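Local coordinates for protein clostridium acetobutylicum Q97KL0 (Clostridium acetobutylicum, PDB 1XBF) that is of unknown function, belongs to the UPF0047 (YjbQ) family and assembles as three copies of one chain, at residues V4-L9 against D124-V129; L23-V28 against G104-G109. All coordinates share one frame; numbering follows the deposited sequence.

Contact 1 of 2, residues V4-L9 against D124-V129; sequences VIEYSL and DRKVFV. With SO4 (sulfate ion), chain D.
Leu9 and Arg125 exchange the two shortest backbone hydrogen bonds of this antiparallel ladder. Leu9 N reaches Arg125 O at 2.7 Å, and Arg125 N reaches Leu9 O at 2.6 Å. Tyr7 and Val127 form a second hydrogen-bonded pair, with Tyr7 N to Val127 O at 3.1 Å. Ile5 and Val129 form a third. The ladder joins the chain's first strand, 5-10, outermost in its sheet within the chain, to the last, 124-133. The guanidinium of Arg125 leads away. Arg125 NH1 gives a hydrogen bond to sulfate O3 at 2.9 Å; Arg125 NH2 makes a salt bridge to Glu118 and a hydrogen bond to Thr46. Thr45, Thr46 and Arg123 also grip the sulfate. Between the hydrogen-bonded pairs, Glu6 and Phe128 point the same way, and Glu6 CG lies 3.5 Å from Phe128 CD1. Bends at chi2 and chi4 (59°) bring Lys126 NZ to a long salt bridge of 4.0 Å with Glu6 OE1. On the face of Tyr7 and Val127, Leu9 CD2 packs on Val127 CG1 at 3.6 Å. Val129 CG2 meets the Tyr7 ring edge in plane, 3.8 Å from Tyr7 CE1. Ala27 of helix 21-31 packs on Ile5, Tyr7 and Val129. Six backbone bonds set the register, and packing on both faces adds to it. The arginines and threonines suggest an anion site; the sulfate probably came from the crystallisation liquor.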
loop_
_atom_site.group_PDB
_atom_site.type_symbol
_atom_site.label_atom_id
_atom_site.label_comp_id
_atom_site.label_asym_id
_atom_site.label_seq_id
_atom_site.Cartn_x
_atom_site.Cartn_y
_atom_site.Cartn_z
ATOM N N VAL A 4 -3.342 20.681 3.681
ATOM C CA VAL A 4 -3.916 19.646 2.770
ATOM C C VAL A 4 -5.126 20.171 2.002
ATOM O O VAL A 4 -5.929 20.932 2.539
ATOM C CB VAL A 4 -4.366 18.394 3.561
ATOM C CG1 VAL A 4 -3.191 17.806 4.311
ATOM C CG2 VAL A 4 -5.481 18.754 4.526
ATOM N N ILE A 5 -5.252 19.766 0.741
ATOM C CA ILE A 5 -6.385 20.190 -0.071
ATOM C C ILE A 5 -7.259 18.990 -0.410
ATOM O O ILE A 5 -6.764 17.892 -0.664
ATOM C CB ILE A 5 -5.938 20.893 -1.382
ATOM C CG1 ILE A 5 -5.056 19.968 -2.223
ATOM C CG2 ILE A 5 -5.186 22.171 -1.047
ATOM C CD1 ILE A 5 -3.643 19.811 -1.693
ATOM N N GLU A 6 -8.566 19.210 -0.398
ATOM C CA GLU A 6 -9.523 18.155 -0.685
ATOM C C GLU A 6 -10.178 18.368 -2.043
ATOM O O GLU A 6 -10.820 19.393 -2.273
ATOM C CB GLU A 6 -10.585 18.125 0.416
ATOM C CG GLU A 6 -10.003 17.882 1.799
ATOM C CD GLU A 6 -10.975 18.178 2.921
ATOM O OE1 GLU A 6 -12.087 17.605 2.922
ATOM O OE2 GLU A 6 -10.620 18.984 3.808
ATOM N N TYR A 7 -10.000 17.407 -2.945
ATOM C CA TYR A 7 -10.596 17.490 -4.274
ATOM C C TYR A 7 -11.866 16.653 -4.313
ATOM O O TYR A 7 -11.984 15.654 -3.606
ATOM C CB TYR A 7 -9.622 16.986 -5.339
ATOM C CG TYR A 7 -8.397 17.848 -5.522
ATOM C CD1 TYR A 7 -7.126 17.363 -5.221
ATOM C CD2 TYR A 7 -8.502 19.145 -6.025
ATOM C CE1 TYR A 7 -5.989 18.143 -5.418
ATOM C CE2 TYR A 7 -7.369 19.938 -6.225
ATOM C CZ TYR A 7 -6.117 19.429 -5.920
ATOM O OH TYR A 7 -4.996 20.203 -6.119
ATOM N N SER A 8 -12.818 17.065 -5.141
ATOM C CA SER A 8 -14.085 16.357 -5.266
ATOM C C SER A 8 -14.083 15.495 -6.527
ATOM O O SER A 8 -13.631 15.931 -7.583
ATOM C CB SER A 8 -15.235 17.370 -5.307
ATOM O OG SER A 8 -16.482 16.729 -5.491
ATOM N N LEU A 9 -14.580 14.266 -6.406
ATOM C CA LEU A 9 -14.629 13.331 -7.527
ATOM C C LEU A 9 -16.018 12.772 -7.740
ATOM O O LEU A 9 -16.704 12.408 -6.785
ATOM C CB LEU A 9 -13.688 12.142 -7.298
ATOM C CG LEU A 9 -12.179 12.240 -7.504
ATOM C CD1 LEU A 9 -11.889 12.554 -8.959
ATOM C CD2 LEU A 9 -11.598 13.295 -6.592
ATOM N N ASP A 124 -20.283 10.531 -5.028
ATOM C CA ASP A 124 -19.542 11.786 -4.959
ATOM C C ASP A 124 -18.417 11.486 -3.976
ATOM O O ASP A 124 -18.660 11.323 -2.784
ATOM C CB ASP A 124 -20.429 12.912 -4.418
ATOM C CG ASP A 124 -21.586 13.241 -5.344
ATOM O OD1 ASP A 124 -21.329 13.679 -6.484
ATOM O OD2 ASP A 124 -22.749 13.050 -4.933
ATOM N N ARG A 125 -17.193 11.403 -4.478
ATOM C CA ARG A 125 -16.052 11.068 -3.631
ATOM C C ARG A 125 -15.098 12.222 -3.371
ATOM O O ARG A 125 -15.205 13.285 -3.970
ATOM C CB ARG A 125 -15.268 9.916 -4.264
ATOM C CG ARG A 125 -16.099 8.690 -4.621
ATOM C CD ARG A 125 -16.603 7.954 -3.386
ATOM N NE ARG A 125 -16.703 6.521 -3.645
ATOM C CZ ARG A 125 -17.016 5.616 -2.727
ATOM N NH1 ARG A 125 -17.272 5.992 -1.482
ATOM N NH2 ARG A 125 -17.046 4.329 -3.043
ATOM N N LYS A 126 -14.160 11.984 -2.464
ATOM C CA LYS A 126 -13.148 12.962 -2.104
ATOM C C LYS A 126 -11.782 12.283 -2.139
ATOM O O LYS A 126 -11.670 11.060 -2.039
ATOM C CB LYS A 126 -13.387 13.493 -0.688
ATOM C CG LYS A 126 -14.610 14.385 -0.515
ATOM C CD LYS A 126 -14.419 15.723 -1.216
ATOM C CE LYS A 126 -15.445 16.739 -0.744
ATOM N NZ LYS A 126 -15.352 16.950 0.731
ATOM N N VAL A 127 -10.740 13.083 -2.287
ATOM C CA VAL A 127 -9.393 12.554 -2.282
ATOM C C VAL A 127 -8.557 13.646 -1.640
ATOM O O VAL A 127 -8.677 14.818 -2.007
ATOM C CB VAL A 127 -8.894 12.228 -3.718
ATOM C CG1 VAL A 127 -8.708 13.501 -4.524
ATOM C CG2 VAL A 127 -7.596 11.433 -3.646
ATOM N N PHE A 128 -7.750 13.277 -0.649
ATOM C CA PHE A 128 -6.910 14.254 0.030
ATOM C C PHE A 128 -5.492 14.195 -0.511
ATOM O O PHE A 128 -4.959 13.112 -0.765
ATOM C CB PHE A 128 -6.853 13.996 1.538
ATOM C CG PHE A 128 -8.190 13.793 2.187
ATOM C CD1 PHE A 128 -9.330 14.418 1.697
ATOM C CD2 PHE A 128 -8.294 13.013 3.335
ATOM C CE1 PHE A 128 -10.559 14.271 2.343
ATOM C CE2 PHE A 128 -9.514 12.857 3.993
ATOM C CZ PHE A 128 -10.652 13.488 3.497
ATOM N N VAL A 129 -4.882 15.361 -0.684
ATOM C CA VAL A 129 -3.520 15.437 -1.180
ATOM C C VAL A 129 -2.698 16.300 -0.231
ATOM O O VAL A 129 -3.007 17.474 -0.021
ATOM C CB VAL A 129 -3.466 16.054 -2.595
ATOM C CG1 VAL A 129 -2.039 16.060 -3.107
ATOM C CG2 VAL A 129 -4.365 15.267 -3.538
HETATM S S SO4 D . -17.310 5.117 2.145
HETATM O O1 SO4 D . -18.757 4.861 2.204
HETATM O O2 SO4 D . -16.663 4.508 3.322
HETATM O O3 SO4 D . -16.762 4.525 0.909
HETATM O O4 SO4 D . -17.060 6.567 2.135
#

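Contact 2 of 2, residues L23-V28 against G104-G109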
loop_
_atom_site.group_PDB
_atom_site.type_symbol
_atom_site.label_atom_id
_atom_site.label_comp_id
_atom_site.label_asym_id
_atom_site.label_seq_id
_atom_site.Cartn_x
_atom_site.Cartn_y
_atom_site.Cartn_z
ATOM N N LEU A 23 -4.715 16.017 -10.768
ATOM C CA LEU A 23 -5.096 16.561 -9.476
ATOM C C LEU A 23 -3.924 16.616 -8.504
ATOM O O LEU A 23 -3.813 17.555 -7.711
ATOM C CB LEU A 23 -6.226 15.737 -8.862
ATOM C CG LEU A 23 -7.639 16.316 -8.995
ATOM C CD1 LEU A 23 -7.947 16.611 -10.452
ATOM C CD2 LEU A 23 -8.646 15.344 -8.410
ATOM N N VAL A 24 -3.055 15.612 -8.558
ATOM C CA VAL A 24 -1.896 15.566 -7.672
ATOM C C VAL A 24 -0.880 16.625 -8.091
ATOM O O VAL A 24 -0.224 17.229 -7.247
ATOM C CB VAL A 24 -1.218 14.168 -7.689
ATOM C CG1 VAL A 24 -0.050 14.148 -6.715
ATOM C CG2 VAL A 24 -2.229 13.088 -7.313
ATOM N N LYS A 25 -0.753 16.844 -9.396
ATOM C CA LYS A 25 0.177 17.849 -9.907
ATOM C C LYS A 25 -0.350 19.246 -9.592
ATOM O O LYS A 25 0.420 20.165 -9.326
ATOM C CB LYS A 25 0.362 17.696 -11.415
ATOM C CG LYS A 25 1.075 16.419 -11.815
ATOM C CD LYS A 25 1.259 16.342 -13.320
ATOM C CE LYS A 25 2.056 15.113 -13.718
ATOM N NZ LYS A 25 2.217 15.042 -15.201
ATOM N N LYS A 26 -1.671 19.398 -9.628
ATOM C CA LYS A 26 -2.284 20.684 -9.320
ATOM C C LYS A 26 -1.917 21.049 -7.882
ATOM O O LYS A 26 -1.556 22.191 -7.587
ATOM C CB LYS A 26 -3.809 20.602 -9.462
ATOM C CG LYS A 26 -4.528 21.902 -9.097
ATOM C CD LYS A 26 -6.045 21.757 -9.105
ATOM C CE LYS A 26 -6.589 21.486 -10.495
ATOM N NZ LYS A 26 -8.079 21.462 -10.491
ATOM N N ALA A 27 -2.003 20.067 -6.987
ATOM C CA ALA A 27 -1.680 20.291 -5.580
ATOM C C ALA A 27 -0.206 20.619 -5.391
ATOM O O ALA A 27 0.143 21.427 -4.529
ATOM C CB ALA A 27 -2.059 19.062 -4.747
ATOM N N VAL A 28 0.656 20.004 -6.198
ATOM C CA VAL A 28 2.091 20.248 -6.106
ATOM C C VAL A 28 2.463 21.667 -6.537
ATOM O O VAL A 28 3.297 22.315 -5.897
ATOM C CB VAL A 28 2.894 19.246 -6.962
ATOM C CG1 VAL A 28 4.374 19.602 -6.935
ATOM C CG2 VAL A 28 2.696 17.835 -6.430
ATOM N N GLY A 104 10.075 20.258 -8.342
ATOM C CA GLY A 104 8.705 20.683 -8.582
ATOM C C GLY A 104 7.858 19.712 -9.385
ATOM O O GLY A 104 6.724 20.031 -9.746
ATOM N N LYS A 105 8.387 18.527 -9.670
ATOM C CA LYS A 105 7.632 17.545 -10.440
ATOM C C LYS A 105 7.500 16.193 -9.747
ATOM O O LYS A 105 8.366 15.787 -8.964
ATOM C CB LYS A 105 8.274 17.331 -11.810
ATOM C CG LYS A 105 8.261 18.555 -12.707
ATOM C CD LYS A 105 8.866 18.248 -14.072
ATOM C CE LYS A 105 8.801 19.463 -14.989
ATOM N NZ LYS A 105 9.366 19.177 -16.339
ATOM N N LEU A 106 6.408 15.498 -10.043
ATOM C CA LEU A 106 6.175 14.183 -9.470
ATOM C C LEU A 106 7.165 13.241 -10.141
ATOM O O LEU A 106 7.189 13.114 -11.364
ATOM C CB LEU A 106 4.734 13.732 -9.731
ATOM C CG LEU A 106 3.615 14.512 -9.035
ATOM C CD1 LEU A 106 2.255 14.025 -9.531
ATOM C CD2 LEU A 106 3.720 14.337 -7.527
ATOM N N LYS A 107 7.990 12.588 -9.336
ATOM C CA LYS A 107 8.996 11.677 -9.857
ATOM C C LYS A 107 8.438 10.275 -10.078
ATOM O O LYS A 107 8.659 9.377 -9.271
ATOM C CB LYS A 107 10.179 11.626 -8.889
ATOM C CG LYS A 107 11.434 10.995 -9.439
ATOM C CD LYS A 107 12.594 11.219 -8.472
ATOM C CE LYS A 107 13.854 10.507 -8.927
ATOM N NZ LYS A 107 14.233 10.878 -10.315
ATOM N N LEU A 108 7.710 10.087 -11.171
ATOM C CA LEU A 108 7.157 8.773 -11.466
ATOM C C LEU A 108 7.516 8.287 -12.863
ATOM O O LEU A 108 8.057 9.039 -13.671
ATOM C CB LEU A 108 5.639 8.780 -11.254
ATOM C CG LEU A 108 4.812 9.951 -11.764
ATOM C CD1 LEU A 108 4.633 9.836 -13.261
ATOM C CD2 LEU A 108 3.460 9.945 -11.069
ATOM N N GLY A 109 7.233 7.016 -13.132
ATOM C CA GLY A 109 7.542 6.439 -14.427
ATOM C C GLY A 109 6.867 7.160 -15.574
ATOM O O GLY A 109 5.877 7.862 -15.373
#
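Leu106 carries most of this contact, setting its two methyl branches against one side of the helix. Leu106 CD1 sits 3.6 Å from Val24 CG1 and 3.5 Å from Lys25 CG. Leu106 CD2 lies 3.8 Å from Val28 CG2 and 3.9 Å from Val24 CG1. Val24 is therefore touched by both branches. The side chains of Val24 and Leu106 cross at about a right angle. Leu106 has CG anti to its carbonyl carbon (chi1 -67°), and CD1 continues in extended form (chi2 174°), which carries that methyl to the Val24-Lys25 edge. Lys25 contributes the start of its aliphatic chain, which then runs on fully extended. Val28 CG1 also lies 3.7 Å from the carbonyl oxygen of Gly104. No hydrogen bond joins the two segments.

This is helix-on-sheet packing at the strand that is outermost in its antiparallel sheet within this chain. Residues 96-102 and 105-106 form a beta hairpin, and Gly104 lies in its turn with a positive phi of 70°. Val24 and Val28 stand one helical turn apart, linked by the backbone bond from Val28 N to Val24 O at 3.1 Å, and both point toward the hairpin.

A second shell surrounds these groups. Val24 rests on Val40, and Val28 on Ile101 and Ile131. Leu106 also touches Ala38 and Ile99. Gly104 has a backbone hydrogen bond with Ser34, which ties the turn to the chain just beyond the helix. After Leu106 the chain bends in an inverse gamma turn centred on Lys107. Lys107 NZ forms salt bridges with Glu102 and with Glu6 of the third subunit, and the same lysine makes a cation-pi contact with Phe128 of that subunit.

Overall arrangement
The N-terminal strand 5-10 comes first and pairs with strand 124-133 at the far end of the chain. Contact 1 closes that loop of 114 residues. Contact 2 falls wholly within it and closes a smaller loop of 75 residues, from helix 21-31 to the hairpin strand 105-106. The centres are about 15 Å apart. Strands 5-10 and 105-106 are the two outermost strands of one sheet within the chain. Helix 21-31 bridges them: one part of its surface packs on the strand pair of contact 1, another against the hairpin. Residues of both contacts also meet across the subunit boundary.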